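Local coordinates for 5' nucleotidase family protein (PDB 4Q7F) that belongs to the 5'-nucleotidase family, pairing a metal-binding calcineurin-like phosphoesterase domain with a C-terminal domain that contributes to the pocket holding 3D1, at residues 363-368 and 382-387; 431-436 and 476-481; 345-350 and 503-508; 327-332 and 370-375. All blocks are in the same frame, centred on the assembly; numbering follows the deposited sequence. Where two conformers were deposited one is given.

Contact 1. Residues 363-368 and 382-387; sequences ALFDSA and NNYPFP. With 3D1 ((2R,3S,5R)-5-(6-amino-9H-purin-9-yl)-tetrahydro-2-(hydroxymethyl)furan-3-ol), chain D.
Phe365 lies at the centre of an aromatic cluster with Tyr384 and Phe386, meeting one by its edge and the other by its face. Its CE2 comes down over the rim of the Tyr384 face, 3.7 Å from Tyr384 CE2, in an edge-to-face pair with the planes at 76°. The edge of Phe386 in turn approaches a face of Phe365, offset from the centre, with Phe386 CD2 3.7 Å from Phe365 CE1. Pro385 CD packs obliquely against the same ring, 3.5 Å from Phe365 CD2. With CG beside the backbone N (chi1 -59°), the Phe365 ring projects across to the 382-387 segment; the similar torsion of Phe386 (chi1 -66°) lets one face of that ring cover the purine of 3D1, Phe386 CD1 lying 3.5 Å from its C2. Tyr384 OH bonds beyond the contact to Asn388 OD1.

Behind the rings, Ser367 OG, in a type I turn from Phe365 to Ala368, donates to Asn382 O; their 2.5 Å separation is unusually short and its exact value doubtful. A water accepts from Phe365 N and donates to Asn383 O, its oxygen 2.8 Å from Asn383 O. Asn383 OD1 rests against Ala368 CA and accepts from Gly370 N, while ND2 donates to Asp379 O. The arrangement forms one aromatic wall of the 3D1 pocket, with Phe386 over the purine and Phe365 behind it near N6.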
# COMPACT_ATOMS: atom_id res chain seq x y z
N ALA A 363 -14.36 -0.22 4.22
CA ALA A 363 -13.54 -1.18 4.93
C ALA A 363 -13.21 -0.53 6.26
O ALA A 363 -13.41 0.68 6.43
CB ALA A 363 -12.27 -1.47 4.15
N LEU A 364 -12.80 -1.34 7.23
CA LEU A 364 -12.28 -0.81 8.49
C LEU A 364 -10.75 -0.92 8.29
O LEU A 364 -10.19 -2.03 8.22
CB LEU A 364 -12.72 -1.63 9.69
CG LEU A 364 -12.19 -1.09 11.02
CD1 LEU A 364 -12.82 0.26 11.35
CD2 LEU A 364 -12.46 -2.09 12.12
N PHE A 365 -10.09 0.21 8.16
CA PHE A 365 -8.64 0.21 7.93
C PHE A 365 -7.81 -0.18 9.19
O PHE A 365 -8.26 -0.05 10.32
CB PHE A 365 -8.20 1.52 7.26
CG PHE A 365 -8.88 1.77 5.93
CD1 PHE A 365 -8.59 0.97 4.83
CD2 PHE A 365 -9.82 2.78 5.79
CE1 PHE A 365 -9.21 1.18 3.60
CE2 PHE A 365 -10.45 3.00 4.56
CZ PHE A 365 -10.15 2.20 3.47
N ASP A 366 -6.60 -0.68 8.97
CA ASP A 366 -5.77 -1.19 10.08
C ASP A 366 -5.52 -0.21 11.21
O ASP A 366 -5.46 -0.61 12.36
CB ASP A 366 -4.48 -1.79 9.53
CG ASP A 366 -4.73 -3.09 8.80
OD1 ASP A 366 -5.45 -3.96 9.37
OD2 ASP A 366 -4.24 -3.26 7.67
N SER A 367 -5.41 1.06 10.89
CA SER A 367 -5.19 2.10 11.90
C SER A 367 -6.51 2.71 12.46
O SER A 367 -6.49 3.67 13.25
CB SER A 367 -4.35 3.20 11.26
OG SER A 367 -4.97 3.65 10.04
N ALA A 368 -7.65 2.13 12.06
CA ALA A 368 -8.95 2.66 12.45
C ALA A 368 -9.36 2.26 13.85
O ALA A 368 -9.94 1.20 14.05
CB ALA A 368 -10.02 2.21 11.46
N ASN A 382 -6.11 8.46 10.85
CA ASN A 382 -5.96 7.07 11.25
C ASN A 382 -7.14 6.23 10.85
O ASN A 382 -6.98 5.06 10.51
CB ASN A 382 -5.71 6.95 12.77
CG ASN A 382 -4.30 7.37 13.15
OD1 ASN A 382 -3.38 7.21 12.36
ND2 ASN A 382 -4.13 7.91 14.34
N ASN A 383 -8.33 6.81 10.88
CA ASN A 383 -9.54 6.08 10.47
C ASN A 383 -9.76 6.03 8.95
O ASN A 383 -10.41 5.14 8.46
CB ASN A 383 -10.73 6.61 11.22
CG ASN A 383 -10.71 6.17 12.67
OD1 ASN A 383 -10.98 5.00 12.96
ND2 ASN A 383 -10.37 7.07 13.57
N TYR A 384 -9.18 6.97 8.22
CA TYR A 384 -9.27 6.94 6.75
C TYR A 384 -7.91 7.34 6.21
O TYR A 384 -7.73 8.48 5.82
CB TYR A 384 -10.36 7.88 6.18
CG TYR A 384 -10.89 7.29 4.91
CD1 TYR A 384 -10.15 7.32 3.74
CD2 TYR A 384 -12.09 6.57 4.91
CE1 TYR A 384 -10.61 6.72 2.59
CE2 TYR A 384 -12.54 5.96 3.76
CZ TYR A 384 -11.80 6.03 2.61
OH TYR A 384 -12.22 5.41 1.47
N PRO A 385 -6.96 6.39 6.14
CA PRO A 385 -5.58 6.72 5.75
C PRO A 385 -5.27 6.72 4.26
O PRO A 385 -4.11 6.86 3.90
CB PRO A 385 -4.77 5.62 6.45
CG PRO A 385 -5.69 4.43 6.43
CD PRO A 385 -7.11 4.95 6.44
N PHE A 386 -6.28 6.58 3.40
CA PHE A 386 -6.02 6.63 1.96
C PHE A 386 -6.66 7.85 1.33
O PHE A 386 -7.70 8.32 1.80
CB PHE A 386 -6.50 5.35 1.29
CG PHE A 386 -5.75 4.13 1.72
CD1 PHE A 386 -4.44 3.92 1.27
CD2 PHE A 386 -6.33 3.20 2.55
CE1 PHE A 386 -3.73 2.80 1.67
CE2 PHE A 386 -5.63 2.07 2.93
CZ PHE A 386 -4.34 1.87 2.50
N PRO A 387 -6.08 8.34 0.22
CA PRO A 387 -6.71 9.48 -0.45
C PRO A 387 -7.78 9.03 -1.48
O PRO A 387 -7.70 9.35 -2.67
CB PRO A 387 -5.52 10.19 -1.08
CG PRO A 387 -4.52 9.11 -1.36
CD PRO A 387 -4.78 7.99 -0.39
O5' 3D1 D . -2.47 -4.42 -3.26
C5' 3D1 D . -3.30 -3.35 -2.84
C4' 3D1 D . -2.47 -2.10 -2.59
O4' 3D1 D . -3.39 -1.02 -2.45
C1' 3D1 D . -3.41 -0.52 -1.11
N9 3D1 D . -4.82 -0.26 -0.70
C4 3D1 D . -5.43 0.87 -0.99
N3 3D1 D . -5.06 2.00 -1.65
C2 3D1 D . -5.92 3.02 -1.80
N1 3D1 D . -7.20 2.98 -1.32
C6 3D1 D . -7.70 1.91 -0.65
N6 3D1 D . -8.98 1.92 -0.20
C5 3D1 D . -6.80 0.75 -0.46
N7 3D1 D . -6.88 -0.46 0.12
C8 3D1 D . -5.68 -1.08 -0.03
C2' 3D1 D . -2.62 -1.50 -0.26
C3' 3D1 D . -1.67 -2.08 -1.29
O3' 3D1 D . -0.54 -1.19 -1.42
O HOH W 1 -11.78 2.73 8.49

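Contact 2. Residues 431-436 and 476-481; sequences HFNYDI and NYRAVG. With 3D1 ((2R,3S,5R)-5-(6-amino-9H-purin-9-yl)-tetrahydro-2-(hydroxymethyl)furan-3-ol), chain D.
Arg478 reaches from helix 476-479 to Phe432 and Asp435 of the opposite segment. From CB the chain bends at chi2 (-76°), and CG passes 4.0 Å from Asp435 OD2 while CD closes on the same oxygen. NE then donates to Asp435 OD2 at 2.7 Å, almost straight at 174° and in the guanidinium plane, meeting the syn side of the carboxylate. NH2 is shared: it donates to Asp435 OD1 at 3.0 Å, from above the carboxylate plane, and to Phe432 O at 2.9 Å, on a lone pair of that carbonyl. The side-on grip of NE and NH2 on Asp435, with the added bond to Phe432 O, limits rotation of the guanidinium. NH1 gives a weak bond to a water that also lies close to Phe432 O, and another weak one to Gly482 O.

The neighbouring side chains turn to 3D1: Tyr477 covers one purine face, its ring centred over C5, and Phe432 CD1 lies 3.6 Å from C8. A second water joins Tyr477 OH to Asn433 OD1. Asp435, on strand 435-438, packs on Cys361 and Ala363 of strand 359-363, while a Schellman motif with Gly481 ends helix 476-479, which follows directly on strand 469-475 of the same sheet.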
# COMPACT_ATOMS: atom_id res chain seq x y z
N HIS A 431 -7.03 -6.99 5.78
CA HIS A 431 -8.30 -6.68 6.45
C HIS A 431 -9.04 -5.57 5.72
O HIS A 431 -10.27 -5.47 5.80
CB HIS A 431 -8.09 -6.25 7.90
CG HIS A 431 -7.31 -7.23 8.72
ND1 HIS A 431 -7.86 -8.39 9.22
CD2 HIS A 431 -6.02 -7.22 9.13
CE1 HIS A 431 -6.94 -9.06 9.90
NE2 HIS A 431 -5.81 -8.36 9.86
N PHE A 432 -8.28 -4.73 5.03
CA PHE A 432 -8.84 -3.64 4.26
C PHE A 432 -9.66 -4.12 3.05
O PHE A 432 -10.25 -3.30 2.35
CB PHE A 432 -7.74 -2.67 3.83
CG PHE A 432 -6.54 -3.33 3.20
CD1 PHE A 432 -6.62 -3.94 1.95
CD2 PHE A 432 -5.29 -3.29 3.84
CE1 PHE A 432 -5.51 -4.54 1.37
CE2 PHE A 432 -4.17 -3.87 3.25
CZ PHE A 432 -4.28 -4.49 2.01
N ASN A 433 -9.70 -5.43 2.82
CA ASN A 433 -10.49 -6.00 1.74
C ASN A 433 -11.82 -6.54 2.23
O ASN A 433 -12.49 -7.21 1.49
CB ASN A 433 -9.72 -7.06 0.95
CG ASN A 433 -8.71 -6.45 -0.00
OD1 ASN A 433 -8.76 -5.25 -0.30
ND2 ASN A 433 -7.80 -7.27 -0.49
N TYR A 434 -12.15 -6.27 3.50
CA TYR A 434 -13.45 -6.62 4.05
C TYR A 434 -14.30 -5.36 4.16
O TYR A 434 -13.88 -4.39 4.78
CB TYR A 434 -13.31 -7.24 5.44
CG TYR A 434 -14.67 -7.48 6.11
CD1 TYR A 434 -15.54 -8.44 5.64
CD2 TYR A 434 -15.04 -6.75 7.24
CE1 TYR A 434 -16.76 -8.64 6.25
CE2 TYR A 434 -16.25 -6.96 7.86
CZ TYR A 434 -17.11 -7.90 7.37
OH TYR A 434 -18.29 -8.11 8.04
N ASP A 435 -15.51 -5.40 3.64
CA ASP A 435 -16.37 -4.21 3.70
C ASP A 435 -17.55 -4.44 4.57
O ASP A 435 -18.10 -5.58 4.64
CB ASP A 435 -16.85 -3.78 2.31
CG ASP A 435 -15.77 -3.11 1.47
OD1 ASP A 435 -14.83 -2.52 2.04
OD2 ASP A 435 -15.89 -3.11 0.22
N ILE A 436 -17.93 -3.36 5.26
CA ILE A 436 -19.13 -3.32 6.06
C ILE A 436 -20.12 -2.46 5.28
O ILE A 436 -19.80 -1.34 4.87
CB ILE A 436 -18.91 -2.71 7.47
CG1 ILE A 436 -17.90 -3.52 8.28
CG2 ILE A 436 -20.23 -2.61 8.21
CD1 ILE A 436 -16.45 -3.16 8.07
N ASN A 476 -13.10 4.93 -4.61
CA ASN A 476 -12.56 4.80 -5.96
C ASN A 476 -11.73 3.54 -6.16
O ASN A 476 -11.67 3.00 -7.29
CB ASN A 476 -11.73 6.01 -6.36
CG ASN A 476 -10.46 6.12 -5.59
OD1 ASN A 476 -10.47 6.44 -4.40
ND2 ASN A 476 -9.35 5.89 -6.25
N TYR A 477 -11.13 3.06 -5.08
CA TYR A 477 -10.32 1.83 -5.10
C TYR A 477 -11.24 0.69 -5.47
O TYR A 477 -10.98 -0.06 -6.41
CB TYR A 477 -9.70 1.59 -3.71
CG TYR A 477 -8.77 0.42 -3.57
CD1 TYR A 477 -7.43 0.53 -3.93
CD2 TYR A 477 -9.21 -0.77 -3.00
CE1 TYR A 477 -6.56 -0.52 -3.79
CE2 TYR A 477 -8.34 -1.84 -2.84
CZ TYR A 477 -7.02 -1.71 -3.23
OH TYR A 477 -6.14 -2.74 -3.07
N ARG A 478 -12.33 0.56 -4.72
CA ARG A 478 -13.32 -0.46 -5.03
C ARG A 478 -13.93 -0.32 -6.44
O ARG A 478 -14.12 -1.33 -7.11
CB ARG A 478 -14.44 -0.44 -4.02
CG ARG A 478 -14.05 -0.99 -2.68
CD ARG A 478 -13.97 -2.51 -2.69
NE ARG A 478 -13.72 -2.95 -1.32
CZ ARG A 478 -12.53 -3.19 -0.79
NH1 ARG A 478 -11.39 -3.13 -1.50
NH2 ARG A 478 -12.47 -3.53 0.48
N ALA A 479 -14.22 0.91 -6.87
CA ALA A 479 -14.83 1.18 -8.17
C ALA A 479 -14.08 0.58 -9.36
O ALA A 479 -14.73 0.17 -10.34
CB ALA A 479 -15.04 2.68 -8.38
N VAL A 480 -12.75 0.51 -9.29
CA VAL A 480 -11.97 -0.11 -10.36
C VAL A 480 -11.58 -1.57 -10.05
O VAL A 480 -10.75 -2.15 -10.73
CB VAL A 480 -10.72 0.72 -10.72
CG1 VAL A 480 -11.15 2.07 -11.30
CG2 VAL A 480 -9.84 0.91 -9.51
N GLY A 481 -12.20 -2.15 -9.04
CA GLY A 481 -11.99 -3.58 -8.69
C GLY A 481 -11.01 -3.95 -7.58
O GLY A 481 -10.73 -5.13 -7.36
O5' 3D1 D . -2.47 -4.42 -3.26
C5' 3D1 D . -3.30 -3.35 -2.84
C4' 3D1 D . -2.47 -2.10 -2.59
O4' 3D1 D . -3.39 -1.02 -2.45
C1' 3D1 D . -3.41 -0.52 -1.11
N9 3D1 D . -4.82 -0.26 -0.70
C4 3D1 D . -5.43 0.87 -0.99
N3 3D1 D . -5.06 2.00 -1.65
C2 3D1 D . -5.92 3.02 -1.80
N1 3D1 D . -7.20 2.98 -1.32
C6 3D1 D . -7.70 1.91 -0.65
N6 3D1 D . -8.98 1.92 -0.20
C5 3D1 D . -6.80 0.75 -0.46
N7 3D1 D . -6.88 -0.46 0.12
C8 3D1 D . -5.68 -1.08 -0.03
C2' 3D1 D . -2.62 -1.50 -0.26
C3' 3D1 D . -1.67 -2.08 -1.29
O3' 3D1 D . -0.54 -1.19 -1.42
O HOH W 2 -9.15 -1.94 0.38
O HOH W 3 -6.36 -5.04 -1.88

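Contact 3. Residues 345-350 and 503-508; sequences NFMNYA and QLLIDF
Phe508 projects from helix 501-511 between three side chains of helix 342-355, and the two helices pack at right angles in the C-terminal part of the chain. Their short axis segments cross at 90° and come within 10.4 Å, a spacing filled by aromatic and aliphatic groups. Ala350 is the small residue at the centre: its CB lies off-centre over the Phe508 ring in a CH-pi contact, 4.2 Å from the ring centroid. Phe346 and Tyr349 meet the same ring from other directions. Phe346 CE1 approaches Phe508 CD1 at 3.6 Å, with the rings oblique to each other, whereas Tyr349 and Phe508 touch rim to rim with planes nearly perpendicular, at 87°. Placing CG beside the carbonyl carbon (chi1 -175°) carries the Phe508 ring to this junction of three neighbours.

Around this aromatic cluster comes an aliphatic layer. Leu505 CD2 touches Phe346 CE2 at 4.1 Å and extends to CG of Met347, a selenomethionine, while Leu504 CD2 reaches Ala350 CB at 4.0 Å.

Farther out, two asparagines tie helix 342-355 to its surroundings. Asn345 OD1 accepts from the backbone N atoms of Val520 and Val521, and its ND2 donates to Pro518 O, linking the helix to the segment leading into strand 522-526. Asn348 ND2 reaches Ile436 O. On helix 501-511, Ile506 packs against Met377 and Val380 of helix 377-383. Within that same helix Gln503 NE2 bridges one turn to Asp507 OD1 at 2.8 Å; Asp507 OD1 lies in the amide plane of Gln503, whereas NE2 comes from above the carboxylate plane.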
# COMPACT_ATOMS: atom_id res chain seq x y z
N ASN A 345 -21.19 2.23 11.61
CA ASN A 345 -22.50 2.77 11.35
C ASN A 345 -22.37 4.23 10.97
O ASN A 345 -22.97 4.68 10.00
CB ASN A 345 -23.39 2.66 12.56
CG ASN A 345 -24.78 3.12 12.27
OD1 ASN A 345 -25.48 2.52 11.46
ND2 ASN A 345 -25.20 4.21 12.91
N PHE A 346 -21.56 4.96 11.73
CA PHE A 346 -21.30 6.36 11.47
C PHE A 346 -20.69 6.61 10.09
O PHE A 346 -21.13 7.51 9.39
CB PHE A 346 -20.38 6.92 12.55
CG PHE A 346 -19.62 8.13 12.13
CD1 PHE A 346 -20.23 9.36 12.04
CD2 PHE A 346 -18.27 8.04 11.83
CE1 PHE A 346 -19.51 10.48 11.65
CE2 PHE A 346 -17.54 9.15 11.45
CZ PHE A 346 -18.17 10.38 11.36
N MSE A 347 -19.67 5.84 9.72
CA MSE A 347 -19.00 6.03 8.43
C MSE A 347 -19.97 5.78 7.32
O MSE A 347 -20.07 6.57 6.40
CB MSE A 347 -17.75 5.15 8.28
CG MSE A 347 -16.59 5.66 9.15
SE MSE A 347 -14.90 4.85 8.57
CE MSE A 347 -15.27 3.00 9.15
N ASN A 348 -20.67 4.65 7.37
CA ASN A 348 -21.67 4.34 6.35
C ASN A 348 -22.79 5.40 6.25
O ASN A 348 -23.20 5.76 5.16
CB ASN A 348 -22.22 2.94 6.54
CG ASN A 348 -21.33 1.88 5.91
OD1 ASN A 348 -21.15 1.85 4.69
ND2 ASN A 348 -20.80 0.99 6.73
N TYR A 349 -23.23 5.91 7.40
CA TYR A 349 -24.24 6.94 7.40
C TYR A 349 -23.72 8.19 6.69
O TYR A 349 -24.43 8.77 5.87
CB TYR A 349 -24.72 7.28 8.80
CG TYR A 349 -25.81 8.33 8.76
CD1 TYR A 349 -27.09 8.02 8.31
CD2 TYR A 349 -25.56 9.64 9.14
CE1 TYR A 349 -28.08 8.98 8.24
CE2 TYR A 349 -26.55 10.61 9.08
CZ TYR A 349 -27.81 10.27 8.64
OH TYR A 349 -28.79 11.22 8.58
N ALA A 350 -22.47 8.59 6.96
CA ALA A 350 -21.92 9.77 6.30
C ALA A 350 -21.91 9.59 4.78
O ALA A 350 -22.21 10.52 4.03
CB ALA A 350 -20.52 10.08 6.81
N GLN A 503 -11.62 14.24 4.38
CA GLN A 503 -12.40 15.46 4.30
C GLN A 503 -13.92 15.22 4.37
O GLN A 503 -14.66 16.00 4.98
CB GLN A 503 -12.07 16.22 3.03
CG GLN A 503 -12.70 17.59 3.00
CD GLN A 503 -12.23 18.46 4.13
OE1 GLN A 503 -11.04 18.52 4.41
NE2 GLN A 503 -13.15 19.16 4.77
N LEU A 504 -14.37 14.12 3.77
CA LEU A 504 -15.78 13.77 3.81
C LEU A 504 -16.20 13.58 5.27
O LEU A 504 -17.23 14.10 5.69
CB LEU A 504 -16.07 12.55 2.93
CG LEU A 504 -17.53 12.12 2.76
CD1 LEU A 504 -17.69 11.29 1.48
CD2 LEU A 504 -18.06 11.38 3.97
N LEU A 505 -15.40 12.87 6.06
CA LEU A 505 -15.69 12.69 7.49
C LEU A 505 -15.62 14.02 8.25
O LEU A 505 -16.44 14.30 9.12
CB LEU A 505 -14.75 11.65 8.13
CG LEU A 505 -14.85 10.22 7.57
CD1 LEU A 505 -13.95 9.29 8.34
CD2 LEU A 505 -16.28 9.70 7.60
N ILE A 506 -14.65 14.86 7.91
CA ILE A 506 -14.52 16.17 8.54
C ILE A 506 -15.76 17.04 8.26
O ILE A 506 -16.28 17.68 9.17
CB ILE A 506 -13.24 16.89 8.07
CG1 ILE A 506 -12.01 16.16 8.62
CG2 ILE A 506 -13.27 18.36 8.48
CD1 ILE A 506 -10.66 16.70 8.16
N ASP A 507 -16.20 17.05 7.00
CA ASP A 507 -17.40 17.80 6.59
C ASP A 507 -18.62 17.35 7.38
O ASP A 507 -19.32 18.17 7.96
CB ASP A 507 -17.70 17.63 5.09
CG ASP A 507 -16.68 18.33 4.20
OD1 ASP A 507 -15.92 19.17 4.70
OD2 ASP A 507 -16.64 18.05 3.01
N PHE A 508 -18.86 16.04 7.41
CA PHE A 508 -20.00 15.52 8.15
C PHE A 508 -19.91 15.93 9.62
O PHE A 508 -20.87 16.44 10.19
CB PHE A 508 -20.09 14.00 8.04
CG PHE A 508 -21.31 13.43 8.69
CD1 PHE A 508 -21.33 13.16 10.05
CD2 PHE A 508 -22.46 13.19 7.95
CE1 PHE A 508 -22.47 12.65 10.65
CE2 PHE A 508 -23.60 12.67 8.55
CZ PHE A 508 -23.61 12.40 9.90

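Contact 4. Residues 327-332 and 370-375; sequences DMTINH and GFKQVV
Gly370 adopts a positive phi (74°) where it pairs with Thr329 in a two-stranded antiparallel ribbon, its CA packed close to Thr329 CA and Met328 O. The ribbon, strands 328-329 and 370-371, is short: Met328 and Phe371 form its hydrogen-bonded pair, Thr329 and Gly370 its non-hydrogen-bonded one. The two bonds of the first pair differ in geometry. Met328 N donates to Phe371 O at 2.8 Å, the more direct of the two, whereas Phe371 N approaches Met328 O at 3.2 Å from well above the carbonyl plane. Gly370 CA adds a CA-H...O contact to the same Met328 O.

The side chains of Met328, a selenomethionine, and Phe371 run side by side on one face of the ribbon. A bend at chi3 (-53°) brings Met328 CE back to Phe371 CD2 at 3.6 Å, and one face of the Phe371 ring is covered by Val375 CG1, 3.9 Å above its centre. Phe343 meets Phe371 edge-to-face, and Leu509 of helix 501-511 also packs on it.

At the exposed end Asp327 folds back over its own strand. Its OD1 touches Lys372 CA at 3.2 Å and accepts from Thr329 OG1, on the syn side of the carboxylate. The other oxygen closes an Asx turn: Asp327 OD2 takes the N-H of Thr329 at 2.8 Å, from above the carboxylate plane.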
# COMPACT_ATOMS: atom_id res chain seq x y z
N ASP A 327 -18.72 8.50 22.90
CA ASP A 327 -17.54 7.79 22.41
C ASP A 327 -17.93 6.77 21.34
O ASP A 327 -18.97 6.12 21.43
CB ASP A 327 -16.85 7.06 23.57
CG ASP A 327 -15.54 6.44 23.14
OD1 ASP A 327 -14.53 7.17 23.12
OD2 ASP A 327 -15.51 5.23 22.85
N MSE A 328 -17.06 6.64 20.33
CA MSE A 328 -17.24 5.68 19.24
C MSE A 328 -15.94 4.95 19.01
O MSE A 328 -15.56 4.67 17.87
CB MSE A 328 -17.60 6.43 17.96
CG MSE A 328 -19.06 6.85 17.91
SE MSE A 328 -19.52 7.39 16.07
CE MSE A 328 -18.09 8.70 15.73
N THR A 329 -15.24 4.63 20.09
CA THR A 329 -13.96 3.95 19.97
C THR A 329 -14.16 2.49 19.59
O THR A 329 -15.17 1.88 19.92
CB THR A 329 -13.15 4.04 21.28
OG1 THR A 329 -12.77 5.41 21.51
CG2 THR A 329 -11.89 3.21 21.21
N ILE A 330 -13.19 1.95 18.87
CA ILE A 330 -13.17 0.56 18.50
C ILE A 330 -12.15 -0.12 19.41
O ILE A 330 -10.95 0.10 19.27
CB ILE A 330 -12.80 0.39 17.02
CG1 ILE A 330 -13.97 0.89 16.15
CG2 ILE A 330 -12.49 -1.08 16.71
CD1 ILE A 330 -13.70 0.89 14.67
N ASN A 331 -12.64 -0.91 20.35
CA ASN A 331 -11.77 -1.62 21.30
C ASN A 331 -11.04 -2.79 20.66
O ASN A 331 -9.83 -2.97 20.86
CB ASN A 331 -12.59 -2.10 22.49
CG ASN A 331 -13.15 -0.95 23.30
OD1 ASN A 331 -12.57 0.14 23.34
ND2 ASN A 331 -14.27 -1.19 23.97
N HIS A 332 -11.77 -3.59 19.90
CA HIS A 332 -11.19 -4.73 19.22
C HIS A 332 -11.66 -4.72 17.76
O HIS A 332 -12.85 -4.84 17.48
CB HIS A 332 -11.56 -6.03 19.94
CG HIS A 332 -11.16 -6.05 21.39
ND1 HIS A 332 -12.04 -5.79 22.41
CD2 HIS A 332 -9.96 -6.26 21.98
CE1 HIS A 332 -11.41 -5.87 23.57
NE2 HIS A 332 -10.14 -6.15 23.33
N GLY A 370 -11.50 4.19 15.57
CA GLY A 370 -12.74 4.92 15.83
C GLY A 370 -12.46 6.30 16.41
O GLY A 370 -11.31 6.77 16.39
N PHE A 371 -13.50 6.96 16.89
CA PHE A 371 -13.34 8.27 17.49
C PHE A 371 -13.70 8.29 18.98
O PHE A 371 -14.63 7.63 19.42
CB PHE A 371 -14.21 9.36 16.84
CG PHE A 371 -13.95 9.61 15.37
CD1 PHE A 371 -12.69 9.51 14.81
CD2 PHE A 371 -14.98 10.09 14.58
CE1 PHE A 371 -12.48 9.79 13.47
CE2 PHE A 371 -14.78 10.39 13.24
CZ PHE A 371 -13.53 10.24 12.68
N LYS A 372 -12.94 9.08 19.73
CA LYS A 372 -13.25 9.33 21.12
C LYS A 372 -14.13 10.56 21.00
O LYS A 372 -14.42 11.01 19.89
CB LYS A 372 -11.99 9.66 21.91
CG LYS A 372 -10.96 8.55 21.95
CD LYS A 372 -9.64 9.03 22.54
CE LYS A 372 -8.98 10.06 21.62
NZ LYS A 372 -7.68 10.54 22.15
N GLN A 373 -14.53 11.14 22.13
CA GLN A 373 -15.38 12.31 22.10
C GLN A 373 -14.68 13.49 21.44
O GLN A 373 -15.29 14.23 20.67
CB GLN A 373 -15.89 12.67 23.49
CG GLN A 373 -16.68 11.54 24.12
CD GLN A 373 -17.45 11.96 25.36
OE1 GLN A 373 -17.97 13.07 25.44
NE2 GLN A 373 -17.57 11.04 26.31
N VAL A 374 -13.39 13.68 21.73
CA VAL A 374 -12.65 14.75 21.09
C VAL A 374 -12.00 14.13 19.86
O VAL A 374 -11.33 13.09 19.95
CB VAL A 374 -11.61 15.40 22.03
CG1 VAL A 374 -10.86 16.52 21.30
CG2 VAL A 374 -12.30 15.96 23.27
N VAL A 375 -12.25 14.73 18.71
CA VAL A 375 -11.73 14.25 17.45
C VAL A 375 -10.74 15.26 16.90
O VAL A 375 -11.08 16.44 16.72
CB VAL A 375 -12.84 14.05 16.41
CG1 VAL A 375 -12.27 13.46 15.13
CG2 VAL A 375 -13.95 13.16 16.96

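Overall arrangement
All four contacts belong to the C-terminal half of the chain. Contact 1 closes before contact 2 opens, and both fall between the two segments of contact 3; contact 4 alternates with contacts 1 and 3. Strand 435-438 of contact 2 neighbours strand 359-363, which leads into contact 1, in one mixed sheet. Strand 374-376 of contact 4 runs on into helix 377-383 of contact 1. Contacts 3 and 4, with centres about 14 Å apart, meet where Phe346 packs on Phe371. Contacts 1 and 2, about 12 Å apart between centres, line the 3D1 pocket, while contacts 3 and 4 lie farther from it, about 23 and 25 Å from the chain's centre.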